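Local coordinates for methylmalonate-semialdehyde dehydrogenase (Oceanimonas doudoroffii, PDB 4ZZ7), which catalyses the NAD-dependent, coenzyme A-acylating oxidation of methylmalonate semialdehyde, at residues A[444-452]-A[463-471]; A[103-114]-A[153-164]. All coordinates share one frame; numbering follows the deposited sequence.

Interaction 1: A[444-452]-A[463-471]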
loop_
_atom_site.group_PDB
_atom_site.type_symbol
_atom_site.label_atom_id
_atom_site.label_comp_id
_atom_site.label_asym_id
_atom_site.label_seq_id
_atom_site.Cartn_x
_atom_site.Cartn_y
_atom_site.Cartn_z
ATOM N N PRO A 444 10.644 -11.202 20.363
ATOM C CA PRO A 444 10.029 -10.264 19.420
ATOM C C PRO A 444 9.506 -11.000 18.210
ATOM O O PRO A 444 10.015 -10.826 17.113
ATOM C CB PRO A 444 11.185 -9.331 19.063
ATOM C CG PRO A 444 12.401 -10.185 19.183
ATOM C CD PRO A 444 12.117 -11.181 20.269
ATOM N N VAL A 445 8.489 -11.834 18.444
ATOM C CA VAL A 445 7.826 -12.612 17.408
ATOM C C VAL A 445 6.816 -11.716 16.672
ATOM O O VAL A 445 5.889 -11.166 17.286
ATOM C CB VAL A 445 7.106 -13.815 17.989
ATOM C CG1 VAL A 445 6.432 -14.601 16.883
ATOM C CG2 VAL A 445 8.087 -14.717 18.689
ATOM N N PRO A 446 7.021 -11.535 15.354
ATOM C CA PRO A 446 6.073 -10.749 14.625
ATOM C C PRO A 446 4.649 -11.319 14.659
ATOM O O PRO A 446 4.455 -12.533 14.594
ATOM C CB PRO A 446 6.641 -10.778 13.207
ATOM C CG PRO A 446 8.096 -10.917 13.389
ATOM C CD PRO A 446 8.207 -11.856 14.532
ATOM N N VAL A 447 3.682 -10.415 14.742
ATOM C CA VAL A 447 2.283 -10.761 14.763
ATOM C C VAL A 447 1.854 -11.224 13.357
ATOM O O VAL A 447 2.504 -10.898 12.361
ATOM C CB VAL A 447 1.445 -9.553 15.203
ATOM C CG1 VAL A 447 -0.013 -9.937 15.457
ATOM C CG2 VAL A 447 1.990 -8.981 16.489
ATOM N N ALA A 448 0.764 -11.987 13.289
ATOM C CA ALA A 448 0.219 -12.550 12.040
ATOM C C ALA A 448 0.132 -11.620 10.853
ATOM O O ALA A 448 0.165 -12.102 9.716
ATOM C CB ALA A 448 -1.172 -13.122 12.304
ATOM N N TYR A 449 -0.048 -10.319 11.126
ATOM C CA TYR A 449 -0.099 -9.253 10.080
ATOM C C TYR A 449 1.297 -8.696 9.751
ATOM O O TYR A 449 1.444 -7.708 9.037
ATOM C CB TYR A 449 -1.110 -8.102 10.381
ATOM C CG TYR A 449 -1.149 -7.529 11.799
ATOM C CD1 TYR A 449 -1.742 -8.241 12.856
ATOM C CD2 TYR A 449 -0.654 -6.247 12.089
ATOM C CE1 TYR A 449 -1.816 -7.710 14.147
ATOM C CE2 TYR A 449 -0.707 -5.720 13.394
ATOM C CZ TYR A 449 -1.291 -6.464 14.421
ATOM O OH TYR A 449 -1.379 -6.005 15.715
ATOM N N HIS A 450 2.319 -9.353 10.269
ATOM C CA HIS A 450 3.677 -9.097 9.861
ATOM C C HIS A 450 4.292 -10.406 9.373
ATOM O O HIS A 450 3.620 -11.427 9.321
ATOM C CB HIS A 450 4.455 -8.436 11.009
ATOM C CG HIS A 450 4.209 -6.959 11.117
ATOM N ND1 HIS A 450 4.890 -6.021 10.363
ATOM C CD2 HIS A 450 3.337 -6.265 11.880
ATOM C CE1 HIS A 450 4.460 -4.816 10.678
ATOM N NE2 HIS A 450 3.521 -4.937 11.598
ATOM N N SER A 451 5.548 -10.375 8.966
ATOM C CA SER A 451 6.160 -11.588 8.522
ATOM C C SER A 451 7.318 -11.885 9.407
ATOM O O SER A 451 7.894 -10.971 9.985
ATOM C CB SER A 451 6.562 -11.478 7.066
ATOM O OG SER A 451 5.417 -11.440 6.242
ATOM N N PHE A 452 7.622 -13.182 9.484
ATOM C CA PHE A 452 8.627 -13.802 10.377
ATOM C C PHE A 452 9.771 -14.278 9.518
ATOM O O PHE A 452 9.556 -14.992 8.538
ATOM C CB PHE A 452 8.004 -15.035 11.037
ATOM C CG PHE A 452 8.895 -15.765 12.001
ATOM C CD1 PHE A 452 9.952 -16.534 11.556
ATOM C CD2 PHE A 452 8.614 -15.735 13.374
ATOM C CE1 PHE A 452 10.731 -17.227 12.451
ATOM C CE2 PHE A 452 9.403 -16.425 14.273
ATOM C CZ PHE A 452 10.459 -17.175 13.806
ATOM N N LEU A 463 11.636 -13.958 0.617
ATOM C CA LEU A 463 10.315 -13.687 1.175
ATOM C C LEU A 463 10.152 -14.487 2.446
ATOM O O LEU A 463 10.391 -15.696 2.460
ATOM C CB LEU A 463 9.210 -14.085 0.199
ATOM C CG LEU A 463 9.123 -13.190 -1.020
ATOM C CD1 LEU A 463 8.226 -13.828 -2.049
ATOM C CD2 LEU A 463 8.611 -11.810 -0.651
ATOM N N HIS A 464 9.709 -13.822 3.502
ATOM C CA HIS A 464 9.665 -14.421 4.819
ATOM C C HIS A 464 8.379 -15.161 5.085
ATOM O O HIS A 464 7.518 -15.216 4.234
ATOM C CB HIS A 464 9.957 -13.334 5.823
ATOM C CG HIS A 464 11.342 -12.804 5.685
ATOM N ND1 HIS A 464 11.923 -11.966 6.614
ATOM C CD2 HIS A 464 12.284 -13.023 4.736
ATOM C CE1 HIS A 464 13.159 -11.692 6.240
ATOM N NE2 HIS A 464 13.398 -12.316 5.102
ATOM N N ALA A 465 8.297 -15.773 6.260
ATOM C CA ALA A 465 7.170 -16.619 6.646
ATOM C C ALA A 465 5.982 -15.798 7.097
ATOM O O ALA A 465 6.143 -14.742 7.729
ATOM C CB ALA A 465 7.562 -17.605 7.740
ATOM N N TYR A 466 4.808 -16.325 6.705
ATOM C CA TYR A 466 3.453 -15.836 7.006
ATOM C C TYR A 466 3.295 -14.373 6.690
ATOM O O TYR A 466 4.154 -13.809 6.062
ATOM C CB TYR A 466 2.963 -16.285 8.415
ATOM C CG TYR A 466 3.613 -15.764 9.696
ATOM C CD1 TYR A 466 3.192 -14.584 10.259
ATOM C CD2 TYR A 466 4.523 -16.526 10.411
ATOM C CE1 TYR A 466 3.708 -14.131 11.467
ATOM C CE2 TYR A 466 5.034 -16.085 11.617
ATOM C CZ TYR A 466 4.626 -14.874 12.143
ATOM O OH TYR A 466 5.126 -14.394 13.336
ATOM N N GLY A 467 2.182 -13.764 7.055
ATOM C CA GLY A 467 2.032 -12.311 6.907
ATOM C C GLY A 467 1.953 -11.863 5.468
ATOM O O GLY A 467 1.527 -12.648 4.622
ATOM N N PRO A 468 2.391 -10.607 5.177
ATOM C CA PRO A 468 2.352 -10.095 3.797
ATOM C C PRO A 468 3.252 -10.823 2.795
ATOM O O PRO A 468 2.868 -11.026 1.628
ATOM C CB PRO A 468 2.844 -8.665 3.947
ATOM C CG PRO A 468 2.543 -8.322 5.369
ATOM C CD PRO A 468 2.920 -9.570 6.088
ATOM N N ASP A 469 4.437 -11.211 3.237
ATOM C CA ASP A 469 5.350 -11.915 2.371
ATOM C C ASP A 469 4.798 -13.230 1.906
ATOM O O ASP A 469 5.089 -13.639 0.787
ATOM C CB ASP A 469 6.674 -12.109 3.065
ATOM C CG ASP A 469 7.464 -10.826 3.136
ATOM O OD1 ASP A 469 6.915 -9.749 2.866
ATOM O OD2 ASP A 469 8.663 -10.859 3.434
ATOM N N ALA A 470 3.989 -13.886 2.736
ATOM C CA ALA A 470 3.389 -15.158 2.334
ATOM C C ALA A 470 2.380 -14.959 1.217
ATOM O O ALA A 470 2.201 -15.807 0.357
ATOM C CB ALA A 470 2.744 -15.833 3.517
ATOM N N VAL A 471 1.744 -13.809 1.209
ATOM C CA VAL A 471 0.855 -13.470 0.110
ATOM C C VAL A 471 1.649 -13.451 -1.192
ATOM O O VAL A 471 1.219 -13.987 -2.204
ATOM C CB VAL A 471 0.150 -12.116 0.324
ATOM C CG1 VAL A 471 -0.685 -11.783 -0.899
ATOM C CG2 VAL A 471 -0.746 -12.162 1.562
#
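Phe452 and Ala465 form a single antiparallel, hydrogen-bonded bridge: Phe452 N reaches Ala465 O over 2.8 Å, nearly straight at 174°, and Ala465 N answers to Phe452 O over 2.7 Å. In this aldehyde dehydrogenase fold the bridge joins the loop after strand 436-439 to the turn leading into helix 467-473, deep beside the NAD pocket. Earlier in the loop, a type I beta turn from Val447 to His450 directs the carbonyls of Ala448 and His450 at Gly467, whose CA makes CA-H...O contacts with both, 3.4 Å to Ala448 O. A CB on Gly467 would probably run into His450 O and Ser451 OG, and its phi is positive as well.

Ser451 works as a two-way polar link. Its OG stands beside its own backbone N (chi1 -69°), from where it donates to Tyr466 O at 2.7 Å and accepts from Asp469 N at 3.2 Å, fastening the loop to the beginning of the helix. Asp469 in turn receives His464 N on the anti lone pair of OD2, while its OD1 forms salt bridges with Arg472 and Arg477 of a neighbouring subunit.

The Tyr466 ring packs against the loop 446-452. It has Phe452 N over the centre of one face, 4.3 Å above the plane, and Pro446 O and Val447 O at its edge. Its hydroxyl probably donates to Pro446 O, but the modelled bond is very short and its length doubtful at this resolution. Phe452 lays CB against Tyr466 CE2, but its phenyl, CG anti to the backbone N (chi1 -179°), leads away to touch NAD and approach Cys283. Across the bridge, Phe452 O also lies 3.4 Å from Ala465 CB.

Interaction 2: A[103-114]-A[153-164]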
loop_
_atom_site.group_PDB
_atom_site.type_symbol
_atom_site.label_atom_id
_atom_site.label_comp_id
_atom_site.label_asym_id
_atom_site.label_seq_id
_atom_site.Cartn_x
_atom_site.Cartn_y
_atom_site.Cartn_z
ATOM N N GLU A 103 0.636 -21.502 21.581
ATOM C CA GLU A 103 0.924 -21.952 20.217
ATOM C C GLU A 103 -0.338 -21.881 19.370
ATOM O O GLU A 103 -0.333 -21.294 18.283
ATOM C CB GLU A 103 1.477 -23.399 20.208
ATOM C CG GLU A 103 1.578 -23.999 18.797
ATOM C CD GLU A 103 2.300 -25.328 18.679
ATOM O OE1 GLU A 103 2.852 -25.854 19.661
ATOM O OE2 GLU A 103 2.320 -25.842 17.558
ATOM N N LEU A 104 -1.401 -22.504 19.862
ATOM C CA LEU A 104 -2.681 -22.520 19.159
ATOM C C LEU A 104 -3.225 -21.108 18.873
ATOM O O LEU A 104 -3.750 -20.853 17.796
ATOM C CB LEU A 104 -3.721 -23.344 19.938
ATOM C CG LEU A 104 -5.116 -23.375 19.309
ATOM C CD1 LEU A 104 -5.094 -23.923 17.884
ATOM C CD2 LEU A 104 -6.072 -24.183 20.165
ATOM N N GLN A 105 -3.086 -20.208 19.840
ATOM C CA GLN A 105 -3.585 -18.841 19.696
ATOM C C GLN A 105 -2.853 -18.056 18.610
ATOM O O GLN A 105 -3.457 -17.271 17.907
ATOM C CB GLN A 105 -3.478 -18.083 21.014
ATOM C CG GLN A 105 -4.340 -16.832 21.065
ATOM C CD GLN A 105 -5.835 -17.164 21.191
ATOM O OE1 GLN A 105 -6.237 -18.124 21.897
ATOM N NE2 GLN A 105 -6.674 -16.363 20.522
ATOM N N ARG A 106 -1.551 -18.260 18.495
ATOM C CA ARG A 106 -0.761 -17.603 17.452
ATOM C C ARG A 106 -1.092 -18.165 16.062
ATOM O O ARG A 106 -1.117 -17.454 15.063
ATOM C CB ARG A 106 0.752 -17.716 17.766
ATOM C CG ARG A 106 1.197 -16.972 19.032
ATOM C CD ARG A 106 2.393 -16.054 18.795
ATOM N NE ARG A 106 3.592 -16.719 18.238
ATOM C CZ ARG A 106 4.511 -17.409 18.936
ATOM N NH1 ARG A 106 4.386 -17.600 20.255
ATOM N NH2 ARG A 106 5.568 -17.935 18.307
ATOM N N GLY A 107 -1.357 -19.456 16.011
ATOM C CA GLY A 107 -1.820 -20.088 14.788
ATOM C C GLY A 107 -3.146 -19.544 14.307
ATOM O O GLY A 107 -3.289 -19.183 13.153
ATOM N N ILE A 108 -4.116 -19.477 15.212
ATOM C CA ILE A 108 -5.410 -18.883 14.917
ATOM C C ILE A 108 -5.202 -17.469 14.436
ATOM O O ILE A 108 -5.894 -17.027 13.529
ATOM C CB ILE A 108 -6.335 -18.862 16.152
ATOM C CG1 ILE A 108 -6.753 -20.289 16.561
ATOM C CG2 ILE A 108 -7.597 -18.034 15.883
ATOM C CD1 ILE A 108 -7.172 -20.377 18.019
ATOM N N GLU A 109 -4.244 -16.762 15.031
ATOM C CA GLU A 109 -3.901 -15.414 14.577
ATOM C C GLU A 109 -3.562 -15.404 13.099
ATOM O O GLU A 109 -4.059 -14.552 12.364
ATOM C CB GLU A 109 -2.797 -14.783 15.431
ATOM C CG GLU A 109 -3.355 -14.331 16.784
ATOM C CD GLU A 109 -2.387 -13.558 17.665
ATOM O OE1 GLU A 109 -2.827 -13.094 18.746
ATOM O OE2 GLU A 109 -1.210 -13.401 17.267
ATOM N N ASN A 110 -2.776 -16.382 12.660
ATOM C CA ASN A 110 -2.463 -16.552 11.221
ATOM C C ASN A 110 -3.686 -16.836 10.361
ATOM O O ASN A 110 -3.672 -16.534 9.156
ATOM C CB ASN A 110 -1.483 -17.706 10.977
ATOM C CG ASN A 110 -0.080 -17.433 11.490
ATOM O OD1 ASN A 110 0.454 -18.212 12.282
ATOM N ND2 ASN A 110 0.538 -16.362 11.009
ATOM N N VAL A 111 -4.699 -17.467 10.964
ATOM C CA VAL A 111 -5.964 -17.773 10.294
ATOM C C VAL A 111 -6.762 -16.496 10.173
ATOM O O VAL A 111 -7.373 -16.246 9.133
ATOM C CB VAL A 111 -6.760 -18.859 11.066
ATOM C CG1 VAL A 111 -8.137 -19.099 10.464
ATOM C CG2 VAL A 111 -5.981 -20.162 11.076
ATOM N N GLU A 112 -6.746 -15.692 11.239
ATOM C CA GLU A 112 -7.439 -14.417 11.247
ATOM C C GLU A 112 -6.919 -13.570 10.121
ATOM O O GLU A 112 -7.676 -13.079 9.305
ATOM C CB GLU A 112 -7.218 -13.709 12.561
ATOM C CG GLU A 112 -7.945 -14.382 13.705
ATOM C CD GLU A 112 -7.700 -13.734 15.040
ATOM O OE1 GLU A 112 -8.416 -14.126 15.994
ATOM O OE2 GLU A 112 -6.806 -12.861 15.141
ATOM N N TYR A 113 -5.608 -13.448 10.040
ATOM C CA TYR A 113 -5.010 -12.683 8.958
ATOM C C TYR A 113 -5.441 -13.185 7.567
ATOM O O TYR A 113 -5.714 -12.396 6.680
ATOM C CB TYR A 113 -3.482 -12.623 9.110
ATOM C CG TYR A 113 -2.804 -11.613 8.187
ATOM C CD1 TYR A 113 -3.120 -10.260 8.238
ATOM C CD2 TYR A 113 -1.852 -12.017 7.264
ATOM C CE1 TYR A 113 -2.516 -9.349 7.394
ATOM C CE2 TYR A 113 -1.239 -11.107 6.425
ATOM C CZ TYR A 113 -1.579 -9.775 6.482
ATOM O OH TYR A 113 -0.962 -8.871 5.632
ATOM N N ALA A 114 -5.550 -14.489 7.393
ATOM C CA ALA A 114 -5.917 -15.088 6.092
ATOM C C ALA A 114 -7.352 -14.790 5.696
ATOM O O ALA A 114 -7.688 -14.775 4.502
ATOM C CB ALA A 114 -5.715 -16.598 6.137
ATOM N N PHE A 153 6.616 -26.859 16.903
ATOM C CA PHE A 153 5.324 -26.191 16.743
ATOM C C PHE A 153 4.465 -26.919 15.722
ATOM O O PHE A 153 4.239 -26.441 14.619
ATOM C CB PHE A 153 5.505 -24.775 16.258
ATOM C CG PHE A 153 6.091 -23.851 17.264
ATOM C CD1 PHE A 153 5.374 -23.504 18.398
ATOM C CD2 PHE A 153 7.330 -23.270 17.057
ATOM C CE1 PHE A 153 5.909 -22.617 19.331
ATOM C CE2 PHE A 153 7.860 -22.388 17.981
ATOM C CZ PHE A 153 7.150 -22.060 19.115
ATOM N N PRO A 154 3.930 -28.055 16.103
ATOM C CA PRO A 154 3.259 -28.877 15.138
ATOM C C PRO A 154 1.924 -28.321 14.681
ATOM O O PRO A 154 1.327 -28.852 13.735
ATOM C CB PRO A 154 3.036 -30.161 15.908
ATOM C CG PRO A 154 2.832 -29.689 17.308
ATOM C CD PRO A 154 3.814 -28.585 17.459
ATOM N N VAL A 155 1.440 -27.299 15.374
ATOM C CA VAL A 155 0.201 -26.615 14.995
ATOM C C VAL A 155 0.449 -25.246 14.355
ATOM O O VAL A 155 -0.009 -24.987 13.231
ATOM C CB VAL A 155 -0.728 -26.493 16.220
ATOM C CG1 VAL A 155 -1.816 -25.437 16.018
ATOM C CG2 VAL A 155 -1.364 -27.850 16.506
ATOM N N MET A 156 1.174 -24.387 15.071
ATOM C CA MET A 156 1.327 -23.010 14.659
ATOM C C MET A 156 2.105 -22.891 13.386
ATOM O O MET A 156 1.700 -22.149 12.499
ATOM C CB MET A 156 2.028 -22.199 15.727
ATOM C CG MET A 156 2.203 -20.710 15.391
ATOM S SD MET A 156 3.337 -19.908 16.546
ATOM C CE MET A 156 4.872 -20.645 15.974
ATOM N N VAL A 157 3.225 -23.597 13.287
ATOM C CA VAL A 157 4.069 -23.456 12.090
ATOM C C VAL A 157 3.305 -23.941 10.843
ATOM O O VAL A 157 3.333 -23.265 9.833
ATOM C CB VAL A 157 5.495 -24.062 12.241
ATOM C CG1 VAL A 157 6.133 -24.249 10.879
ATOM C CG2 VAL A 157 6.395 -23.133 13.065
ATOM N N PRO A 158 2.581 -25.075 10.916
ATOM C CA PRO A 158 1.751 -25.387 9.740
ATOM C C PRO A 158 0.712 -24.311 9.402
ATOM O O PRO A 158 0.429 -24.093 8.222
ATOM C CB PRO A 158 1.100 -26.718 10.116
ATOM C CG PRO A 158 2.122 -27.371 10.981
ATOM C CD PRO A 158 2.724 -26.247 11.794
ATOM N N LEU A 159 0.184 -23.630 10.424
ATOM C CA LEU A 159 -0.736 -22.500 10.218
ATOM C C LEU A 159 -0.028 -21.262 9.661
ATOM O O LEU A 159 -0.642 -20.354 9.119
ATOM C CB LEU A 159 -1.482 -22.173 11.502
ATOM C CG LEU A 159 -2.480 -23.263 11.916
ATOM C CD1 LEU A 159 -2.895 -23.054 13.377
ATOM C CD2 LEU A 159 -3.698 -23.370 10.976
ATOM N N TRP A 160 1.283 -21.232 9.763
ATOM C CA TRP A 160 2.050 -20.255 9.018
ATOM C C TRP A 160 1.815 -20.363 7.529
ATOM O O TRP A 160 1.847 -19.362 6.819
ATOM C CB TRP A 160 3.548 -20.430 9.290
ATOM C CG TRP A 160 3.989 -19.938 10.632
ATOM C CD1 TRP A 160 3.203 -19.493 11.656
ATOM C CD2 TRP A 160 5.334 -19.831 11.091
ATOM N NE1 TRP A 160 3.982 -19.103 12.723
ATOM C CE2 TRP A 160 5.293 -19.307 12.401
ATOM C CE3 TRP A 160 6.571 -20.122 10.520
ATOM C CZ2 TRP A 160 6.431 -19.068 13.135
ATOM C CZ3 TRP A 160 7.691 -19.880 11.244
ATOM C CH2 TRP A 160 7.624 -19.360 12.545
ATOM N N MET A 161 1.595 -21.580 7.054
ATOM C CA MET A 161 1.702 -21.878 5.635
ATOM C C MET A 161 0.368 -22.044 4.922
ATOM O O MET A 161 0.037 -21.266 4.024
ATOM C CB MET A 161 2.539 -23.149 5.458
ATOM C CG MET A 161 3.956 -23.038 6.005
ATOM S SD MET A 161 4.879 -24.569 5.769
ATOM C CE MET A 161 6.316 -24.275 6.809
ATOM N N PHE A 162 -0.385 -23.065 5.313
ATOM C CA PHE A 162 -1.552 -23.464 4.525
ATOM C C PHE A 162 -2.813 -22.606 4.614
ATOM O O PHE A 162 -3.549 -22.529 3.642
ATOM C CB PHE A 162 -1.881 -24.946 4.710
ATOM C CG PHE A 162 -2.482 -25.316 6.028
ATOM C CD1 PHE A 162 -3.841 -25.176 6.250
ATOM C CD2 PHE A 162 -1.706 -25.900 7.007
ATOM C CE1 PHE A 162 -4.408 -25.586 7.443
ATOM C CE2 PHE A 162 -2.259 -26.297 8.202
ATOM C CZ PHE A 162 -3.616 -26.151 8.421
ATOM N N PRO A 163 -3.081 -21.967 5.763
ATOM C CA PRO A 163 -4.177 -21.005 5.712
ATOM C C PRO A 163 -3.955 -20.003 4.582
ATOM O O PRO A 163 -4.785 -19.895 3.697
ATOM C CB PRO A 163 -4.128 -20.343 7.091
ATOM C CG PRO A 163 -3.594 -21.408 7.964
ATOM C CD PRO A 163 -2.550 -22.101 7.128
ATOM N N MET A 164 -2.805 -19.343 4.581
ATOM C CA MET A 164 -2.566 -18.248 3.635
ATOM C C MET A 164 -2.419 -18.795 2.222
ATOM O O MET A 164 -2.919 -18.190 1.273
ATOM C CB MET A 164 -1.322 -17.424 4.009
ATOM C CG MET A 164 -1.008 -16.279 3.034
ATOM S SD MET A 164 -2.319 -15.049 2.883
ATOM C CE MET A 164 -2.130 -14.246 4.464
#
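Glu103 OE2 accepts two backbone N-H groups at the start of helix 156-167: Val155 N at 2.8 Å, nearly along the C-O bond, and Met156 N at 3.1 Å on the anti lone pair. This helix follows strand 144-148 in the Rossmann-like NAD-binding domain, and the segment of helix 97-115 packs parallel to it, axes 8.2 Å apart and inclined by 7°. The Glu103 chain is extended, and its OE1 is paired with Lys95. With an alanine in place of Glu103, the N-H groups of Val155 and Met156 are likely to lose their shared acceptor, and Lys95 a carboxylate partner.

Met156 is a knob among Glu103, Arg106, Gly107 and Asn110. Its SD sits over one face of the Arg106 guanidinium, 3.5 Å from NH2, and a bend at chi3 (72°) places its methyl over the centre of the Phe153 ring, whose edge meets Glu103 CD. Gly107 lets Leu159 in: Leu159 CD1 comes within 3.5 Å of Gly107 CA, where a CB would probably clash. Farther along, Val111 CG2 touches Leu159 CD2, and Met164 CE ends 3.6 Å from Tyr113 CD2.

Both contacts are buried, and they adjoin without sharing a segment. Interaction 2 sets helices 97-115 and 156-167 side by side, mainly through apolar packing with one carboxylate at its end; interaction 1, whose residues lie against both helices, joins a loop to a turn, largely through backbone and hydroxyl hydrogen bonds. They meet where the Tyr466 ring packs against Trp160 and Asn110, and where Ala448 O lies 3.2 Å from Tyr113 CD2. Trp160 also meets the Phe452 ring, and both touch NAD, so each contact supplies an aromatic residue to the cofactor pocket. Both also reach a further subunit, not the one whose arginines pair with Asp469: Tyr449 O hydrogen-bonds to its Lys122, and Tyr113 OH to its Glu119.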